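Local atomic coordinates of D-hydantoinase (Ralstonia pickettii, PDB entry 1NFG), a protein that probably catalyses the stereospecific ring-opening hydrolysis of D-hydantoin derivatives at a site that holds two zinc ions per subunit. Residues A[269-272]-A[273-276]; A[290-293]-A[294-297]; A[300-304]-A[305-309]. One frame throughout, in Å; residues are numbered along the deposited sequence.

Contact 1: residues A[269-272]-A[273-276]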
loop_
_atom_site.group_PDB
_atom_site.type_symbol
_atom_site.label_atom_id
_atom_site.label_comp_id
_atom_site.label_asym_id
_atom_site.label_seq_id
_atom_site.Cartn_x
_atom_site.Cartn_y
_atom_site.Cartn_z
ATOM N N THR A 269 1.016 -12.034 24.106
ATOM C CA THR A 269 2.097 -11.926 23.126
ATOM C C THR A 269 2.892 -13.217 23.097
ATOM O O THR A 269 2.868 -13.984 24.058
ATOM C CB THR A 269 3.066 -10.803 23.482
ATOM O OG1 THR A 269 3.762 -11.152 24.686
ATOM C CG2 THR A 269 2.311 -9.500 23.687
ATOM N N LYS A 270 3.619 -13.441 22.007
ATOM C CA LYS A 270 4.405 -14.654 21.873
ATOM C C LYS A 270 5.368 -14.831 23.038
ATOM O O LYS A 270 5.770 -15.948 23.341
ATOM C CB LYS A 270 5.164 -14.669 20.545
ATOM C CG LYS A 270 6.298 -13.689 20.453
ATOM C CD LYS A 270 7.086 -13.899 19.174
ATOM C CE LYS A 270 8.311 -13.002 19.135
ATOM N NZ LYS A 270 9.090 -13.221 17.886
ATOM N N GLU A 271 5.728 -13.739 23.704
ATOM C CA GLU A 271 6.635 -13.846 24.839
ATOM C C GLU A 271 5.985 -14.646 25.962
ATOM O O GLU A 271 6.672 -15.207 26.815
ATOM C CB GLU A 271 7.039 -12.463 25.352
ATOM C CG GLU A 271 8.097 -11.756 24.510
ATOM C CD GLU A 271 7.646 -11.494 23.082
ATOM O OE1 GLU A 271 6.544 -10.925 22.901
ATOM O OE2 GLU A 271 8.394 -11.850 22.141
ATOM N N ASP A 272 4.657 -14.705 25.959
ATOM C CA ASP A 272 3.934 -15.464 26.974
ATOM C C ASP A 272 4.243 -16.962 26.855
ATOM O O ASP A 272 4.158 -17.702 27.839
ATOM C CB ASP A 272 2.421 -15.238 26.848
ATOM C CG ASP A 272 1.983 -13.879 27.365
ATOM O OD1 ASP A 272 2.321 -13.552 28.524
ATOM O OD2 ASP A 272 1.295 -13.142 26.619
ATOM N N LEU A 273 4.595 -17.408 25.650
ATOM C CA LEU A 273 4.923 -18.811 25.431
ATOM C C LEU A 273 6.297 -19.131 26.004
ATOM O O LEU A 273 6.749 -20.275 25.964
ATOM C CB LEU A 273 4.903 -19.151 23.940
ATOM C CG LEU A 273 3.530 -19.297 23.287
ATOM C CD1 LEU A 273 2.850 -17.951 23.225
ATOM C CD2 LEU A 273 3.687 -19.847 21.892
ATOM N N GLU A 274 6.963 -18.114 26.537
ATOM C CA GLU A 274 8.284 -18.305 27.110
ATOM C C GLU A 274 8.236 -18.340 28.621
ATOM O O GLU A 274 9.263 -18.506 29.272
ATOM C CB GLU A 274 9.225 -17.200 26.647
ATOM C CG GLU A 274 9.446 -17.204 25.151
ATOM C CD GLU A 274 10.491 -16.206 24.718
ATOM O OE1 GLU A 274 10.262 -14.988 24.898
ATOM O OE2 GLU A 274 11.540 -16.645 24.201
ATOM N N ARG A 275 7.044 -18.168 29.182
ATOM C CA ARG A 275 6.897 -18.219 30.626
ATOM C C ARG A 275 7.527 -19.545 31.033
ATOM O O ARG A 275 7.313 -20.570 30.383
ATOM C CB ARG A 275 5.421 -18.174 31.013
ATOM C CG ARG A 275 4.757 -16.830 30.771
ATOM C CD ARG A 275 3.250 -16.976 30.809
ATOM N NE ARG A 275 2.548 -15.700 30.697
ATOM C CZ ARG A 275 2.514 -14.781 31.657
ATOM N NH1 ARG A 275 3.145 -14.997 32.802
ATOM N NH2 ARG A 275 1.842 -13.651 31.476
ATOM N N PRO A 276 8.311 -19.540 32.119
ATOM C CA PRO A 276 9.008 -20.719 32.645
ATOM C C PRO A 276 8.152 -21.888 33.129
ATOM O O PRO A 276 6.964 -21.744 33.419
ATOM C CB PRO A 276 9.848 -20.131 33.771
ATOM C CG PRO A 276 8.913 -19.091 34.333
ATOM C CD PRO A 276 8.400 -18.414 33.070
#

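Contact 2: residues A[290-293]-A[294-297]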
loop_
_atom_site.group_PDB
_atom_site.type_symbol
_atom_site.label_atom_id
_atom_site.label_comp_id
_atom_site.label_asym_id
_atom_site.label_seq_id
_atom_site.Cartn_x
_atom_site.Cartn_y
_atom_site.Cartn_z
ATOM N N ARG A 290 0.812 -12.756 18.999
ATOM C CA ARG A 290 1.710 -11.855 18.292
ATOM C C ARG A 290 2.516 -10.920 19.194
ATOM O O ARG A 290 3.100 -11.355 20.185
ATOM C CB ARG A 290 0.903 -11.054 17.278
ATOM C CG ARG A 290 0.102 -11.930 16.324
ATOM C CD ARG A 290 0.978 -13.002 15.697
ATOM N NE ARG A 290 0.316 -13.661 14.576
ATOM C CZ ARG A 290 0.820 -14.703 13.920
ATOM N NH1 ARG A 290 1.995 -15.212 14.272
ATOM N NH2 ARG A 290 0.146 -15.234 12.908
ATOM N N ALA A 291 2.560 -9.636 18.846
ATOM C CA ALA A 291 3.304 -8.660 19.638
ATOM C C ALA A 291 2.413 -7.497 20.060
ATOM O O ALA A 291 1.307 -7.336 19.535
ATOM C CB ALA A 291 4.482 -8.142 18.842
ATOM N N LYS A 292 2.898 -6.685 20.997
ATOM C CA LYS A 292 2.134 -5.538 21.474
ATOM C C LYS A 292 1.747 -4.569 20.365
ATOM O O LYS A 292 0.666 -3.977 20.405
ATOM C CB LYS A 292 2.915 -4.783 22.549
ATOM C CG LYS A 292 3.094 -5.572 23.835
ATOM C CD LYS A 292 3.740 -4.739 24.931
ATOM C CE LYS A 292 3.848 -5.525 26.237
ATOM N NZ LYS A 292 4.465 -4.716 27.334
ATOM N N LYS A 293 2.615 -4.398 19.373
ATOM C CA LYS A 293 2.296 -3.478 18.294
ATOM C C LYS A 293 1.066 -3.985 17.557
ATOM O O LYS A 293 0.306 -3.206 16.972
ATOM C CB LYS A 293 3.490 -3.316 17.341
ATOM C CG LYS A 293 3.945 -4.577 16.622
ATOM C CD LYS A 293 3.367 -4.673 15.219
ATOM C CE LYS A 293 3.960 -5.861 14.469
ATOM N NZ LYS A 293 3.382 -6.034 13.103
ATOM N N ASP A 294 0.851 -5.293 17.595
ATOM C CA ASP A 294 -0.316 -5.854 16.933
ATOM C C ASP A 294 -1.552 -5.533 17.780
ATOM O O ASP A 294 -2.652 -5.368 17.249
ATOM C CB ASP A 294 -0.140 -7.362 16.740
ATOM C CG ASP A 294 1.026 -7.701 15.810
ATOM O OD1 ASP A 294 0.894 -7.506 14.580
ATOM O OD2 ASP A 294 2.081 -8.152 16.316
ATOM N N HIS A 295 -1.366 -5.425 19.095
ATOM C CA HIS A 295 -2.475 -5.080 19.980
ATOM C C HIS A 295 -2.987 -3.690 19.599
ATOM O O HIS A 295 -4.196 -3.465 19.498
ATOM C CB HIS A 295 -2.031 -5.033 21.444
ATOM C CG HIS A 295 -1.620 -6.355 22.007
ATOM N ND1 HIS A 295 -1.001 -6.474 23.233
ATOM C CD2 HIS A 295 -1.734 -7.613 21.520
ATOM C CE1 HIS A 295 -0.747 -7.748 23.475
ATOM N NE2 HIS A 295 -1.181 -8.460 22.451
ATOM N N ASP A 296 -2.063 -2.752 19.395
ATOM C CA ASP A 296 -2.457 -1.394 19.036
ATOM C C ASP A 296 -3.146 -1.403 17.687
ATOM O O ASP A 296 -4.184 -0.770 17.504
ATOM C CB ASP A 296 -1.246 -0.466 18.981
ATOM C CG ASP A 296 -0.439 -0.481 20.258
ATOM O OD1 ASP A 296 -1.037 -0.629 21.350
ATOM O OD2 ASP A 296 0.798 -0.332 20.165
ATOM N N VAL A 297 -2.563 -2.124 16.740
ATOM C CA VAL A 297 -3.139 -2.210 15.413
ATOM C C VAL A 297 -4.583 -2.681 15.486
ATOM O O VAL A 297 -5.474 -2.067 14.899
ATOM C CB VAL A 297 -2.329 -3.183 14.524
ATOM C CG1 VAL A 297 -3.129 -3.567 13.290
ATOM C CG2 VAL A 297 -1.025 -2.529 14.112
#

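Contact 3: residues A[300-304]-A[305-309]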
loop_
_atom_site.group_PDB
_atom_site.type_symbol
_atom_site.label_atom_id
_atom_site.label_comp_id
_atom_site.label_asym_id
_atom_site.label_seq_id
_atom_site.Cartn_x
_atom_site.Cartn_y
_atom_site.Cartn_z
ATOM N N ASN A 300 -6.955 -0.231 17.277
ATOM C CA ASN A 300 -7.245 0.896 16.392
ATOM C C ASN A 300 -8.259 0.466 15.359
ATOM O O ASN A 300 -9.185 1.210 15.041
ATOM C CB ASN A 300 -5.991 1.412 15.673
ATOM C CG ASN A 300 -5.054 2.186 16.598
ATOM O OD1 ASN A 300 -5.498 2.838 17.551
ATOM N ND2 ASN A 300 -3.752 2.130 16.309
ATOM N N ALA A 301 -8.085 -0.744 14.837
ATOM C CA ALA A 301 -9.000 -1.266 13.836
ATOM C C ALA A 301 -10.393 -1.374 14.444
ATOM O O ALA A 301 -11.389 -1.082 13.782
ATOM C CB ALA A 301 -8.526 -2.618 13.351
ATOM N N LEU A 302 -10.460 -1.797 15.706
ATOM C CA LEU A 302 -11.743 -1.919 16.401
ATOM C C LEU A 302 -12.403 -0.546 16.464
ATOM O O LEU A 302 -13.541 -0.376 16.034
ATOM C CB LEU A 302 -11.540 -2.440 17.825
ATOM C CG LEU A 302 -11.827 -3.898 18.222
ATOM C CD1 LEU A 302 -12.292 -4.712 17.032
ATOM C CD2 LEU A 302 -10.580 -4.498 18.851
ATOM N N ARG A 303 -11.667 0.434 16.989
ATOM C CA ARG A 303 -12.166 1.798 17.129
ATOM C C ARG A 303 -12.625 2.385 15.808
ATOM O O ARG A 303 -13.525 3.224 15.775
ATOM C CB ARG A 303 -11.098 2.706 17.739
ATOM C CG ARG A 303 -11.641 4.076 18.125
ATOM C CD ARG A 303 -10.579 5.003 18.709
ATOM N NE ARG A 303 -9.683 5.536 17.687
ATOM C CZ ARG A 303 -8.488 5.032 17.398
ATOM N NH1 ARG A 303 -8.031 3.975 18.057
ATOM N NH2 ARG A 303 -7.744 5.593 16.450
ATOM N N ASN A 304 -12.011 1.945 14.716
ATOM C CA ASN A 304 -12.390 2.439 13.402
ATOM C C ASN A 304 -13.518 1.623 12.775
ATOM O O ASN A 304 -13.936 1.888 11.644
ATOM C CB ASN A 304 -11.170 2.466 12.483
ATOM C CG ASN A 304 -10.274 3.660 12.752
ATOM O OD1 ASN A 304 -10.675 4.808 12.544
ATOM N ND2 ASN A 304 -9.060 3.399 13.222
ATOM N N GLY A 305 -14.000 0.626 13.517
ATOM C CA GLY A 305 -15.098 -0.202 13.043
ATOM C C GLY A 305 -14.790 -1.218 11.956
ATOM O O GLY A 305 -15.673 -1.608 11.190
ATOM N N VAL A 306 -13.543 -1.660 11.893
ATOM C CA VAL A 306 -13.134 -2.625 10.889
ATOM C C VAL A 306 -13.715 -4.024 11.118
ATOM O O VAL A 306 -14.307 -4.606 10.211
ATOM C CB VAL A 306 -11.595 -2.719 10.837
ATOM C CG1 VAL A 306 -11.160 -3.792 9.860
ATOM C CG2 VAL A 306 -11.020 -1.374 10.443
ATOM N N PHE A 307 -13.547 -4.549 12.331
ATOM C CA PHE A 307 -14.017 -5.890 12.680
ATOM C C PHE A 307 -15.500 -6.018 13.008
ATOM O O PHE A 307 -16.130 -5.078 13.487
ATOM C CB PHE A 307 -13.207 -6.428 13.857
ATOM C CG PHE A 307 -11.749 -6.629 13.547
ATOM C CD1 PHE A 307 -11.356 -7.407 12.457
ATOM C CD2 PHE A 307 -10.766 -6.064 14.358
ATOM C CE1 PHE A 307 -10.008 -7.621 12.186
ATOM C CE2 PHE A 307 -9.413 -6.274 14.093
ATOM C CZ PHE A 307 -9.032 -7.054 13.008
ATOM N N GLU A 308 -16.048 -7.203 12.759
ATOM C CA GLU A 308 -17.454 -7.464 13.024
ATOM C C GLU A 308 -17.697 -7.812 14.487
ATOM O O GLU A 308 -18.822 -7.699 14.975
ATOM C CB GLU A 308 -17.943 -8.615 12.157
ATOM C CG GLU A 308 -17.750 -8.389 10.691
ATOM C CD GLU A 308 -18.432 -7.136 10.225
ATOM O OE1 GLU A 308 -19.611 -6.947 10.579
ATOM O OE2 GLU A 308 -17.796 -6.342 9.498
ATOM N N THR A 309 -16.649 -8.222 15.194
ATOM C CA THR A 309 -16.816 -8.602 16.589
ATOM C C THR A 309 -15.500 -9.026 17.206
ATOM O O THR A 309 -14.485 -9.100 16.530
ATOM C CB THR A 309 -17.784 -9.814 16.712
ATOM O OG1 THR A 309 -17.980 -10.150 18.090
ATOM C CG2 THR A 309 -17.196 -11.031 16.010
HETATM O O HOH W 1 -14.600 -3.133 14.535
#

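Contact 1: residues A[269-272]-A[273-276]
D272 and R275 form a salt bridge three residues apart, at the exit of a short 3-10 turn, residues 270-274. The turn belongs to the long excursion between strand 257-262 and helix 292-303. Three backbone bonds of the i to i+3 kind carry the contact: L273 N to K270 O, E274 N to E271 O and R275 N to D272 O.

The D272 carboxylate is shared between two neighbours. OD2 takes the N-H of T269 at 2.8 Å, in a nearly straight bond. OD1 meets R275 NH2 at 3.0 Å and R275 NE at 3.1 Å. In both D272 and R275 CG stands beside the backbone N (chi1 -75° and -70°), and the two chains run side by side in the same direction. R275 is extended from CG to NE. The carboxylate and guanidinium planes are parallel (1°) but offset. OD1 is therefore approached obliquely, and both hydrogen bonds are weak. Y283 touches both residues.

L273 is buried and packs on A207 of helix 204-208 and on Y283. Its CD1 lies 3.5 Å from K270 O.

E271 and E274 run side by side on the exposed flank. E271 bends at chi2, whereas E274 stays extended beyond CG. Their like charges probably disfavour closer approach: E271 OE2 and E274 OE1 are 4.6 Å apart.

Contact 2: residues A[290-293]-A[294-297]
D294 reaches back to A291 at the N-terminus of helix 292-303, where A291 is the N-cap residue. The A291 N-H is bound by D294 OD2 at 3.0 Å. This is half of a capping box, the N3 side chain bonded to the N-cap N-H; A291 has no side-chain acceptor for the other half. A291 O in turn receives D294 N at 2.9 Å, and H295 N more weakly.

The packed side centres on D294 and H295, both buried. D294 CG stands beside its own backbone N (chi1 -64°), which swings the carboxylate back over the start of the helix. R290 CB lies against OD2 at 3.3 Å. The other oxygen, OD1, accepts E241 N. H295 turns one ring face to the first turn: K292 CA makes a CH-pi contact 4.0 Å from the ring centroid, and A291 O lies over the same face. H295 NE2 bonds to L268 O, so the ring is held at its outer end as well. R290, just ahead of the N-cap, sends its guanidinium away: NH2 pairs with E215, NE bonds T239 OG1 and NH1 bonds R210 O. V297 packs on L244 of helix 241-253.

The loose side is formed by K292, K293 and D296, all exposed. D296 makes a weak, long ion pair with R355. K293 runs alongside D294, pointing the same way, with CG between its backbone N and carbonyl carbon (chi1 62°) and a bend at chi2. Its main polar partner is E241; its salt bridge to D294 is weaker, with K293 NZ 3.2 Å from D294 OD1.

Contact 3: residues A[300-304]-A[305-309]
A301 and V306 meet across a Schellman motif that ends helix 292-303 of this TIM-barrel enzyme. The chain then turns into strand 310-311, shortly before the zinc ligand D313.

Backbone hydrogen bonds define the motif. V306 N reaches A301 O at 2.9 Å in a nearly straight bond, the six-residue closure. Within it, G305 N reaches L302 O at 2.7 Å. G305 has a positive phi of 74°, a backbone conformation that favours glycine. One water spans the turn: it donates to F307 O and weakly to L302 O.

Apolar contacts fill the inner side. A301 CB faces V306 CB at 4.0 Å, the pairing expected between the helix and the residue after the glycine in this motif. F307 follows. Its CG lies beside its backbone N (chi1 -64°), which turns the ring toward the helix. The ring is met at the edge, in its plane, by L302 CD1, which is 3.4 Å from F307 CD2. A301 CB approaches F307 CE2 at 3.8 Å from an oblique direction. L244 of helix 241-253 covers A301, V306 and F307, while A259 and T261 of strand 257-262 also touch the F307 side chain. The L302 side chain lies against L364 of helix 358-372.

Polar side chains occupy the outer side, at the subunit interface. N304 OD1 accepts K251 NZ of the second subunit, and N304 ND2 bonds weakly back to N300 O. R303 packs on Q457 of that subunit. The R303 guanidinium meets N300 OD1 at its edge, in its plane: R303 NH1 lies 2.8 Å from N300 OD1, at an N-H...O angle of 176°.

The three contacts follow one another along the chain, and none nests within or crosses another. Contact 1 closes a short turn in the excursion that follows strand 257-262. The chain returns at contact 2, which begins helix 292-303. Here the two touch: K270 N lies 2.8 Å from R290 O, a probable hydrogen bond, and T269 packs on H295 and K292. Contact 3 ends the same helix and leads into strand 310-311. Its centre is about 14 Å from that of contact 2 and about 26 Å from that of contact 1. Contact 1 packs on helix 204-208, contacts 2 and 3 on helix 241-253; contact 3 also meets strand 257-262, helix 358-372 and the second subunit.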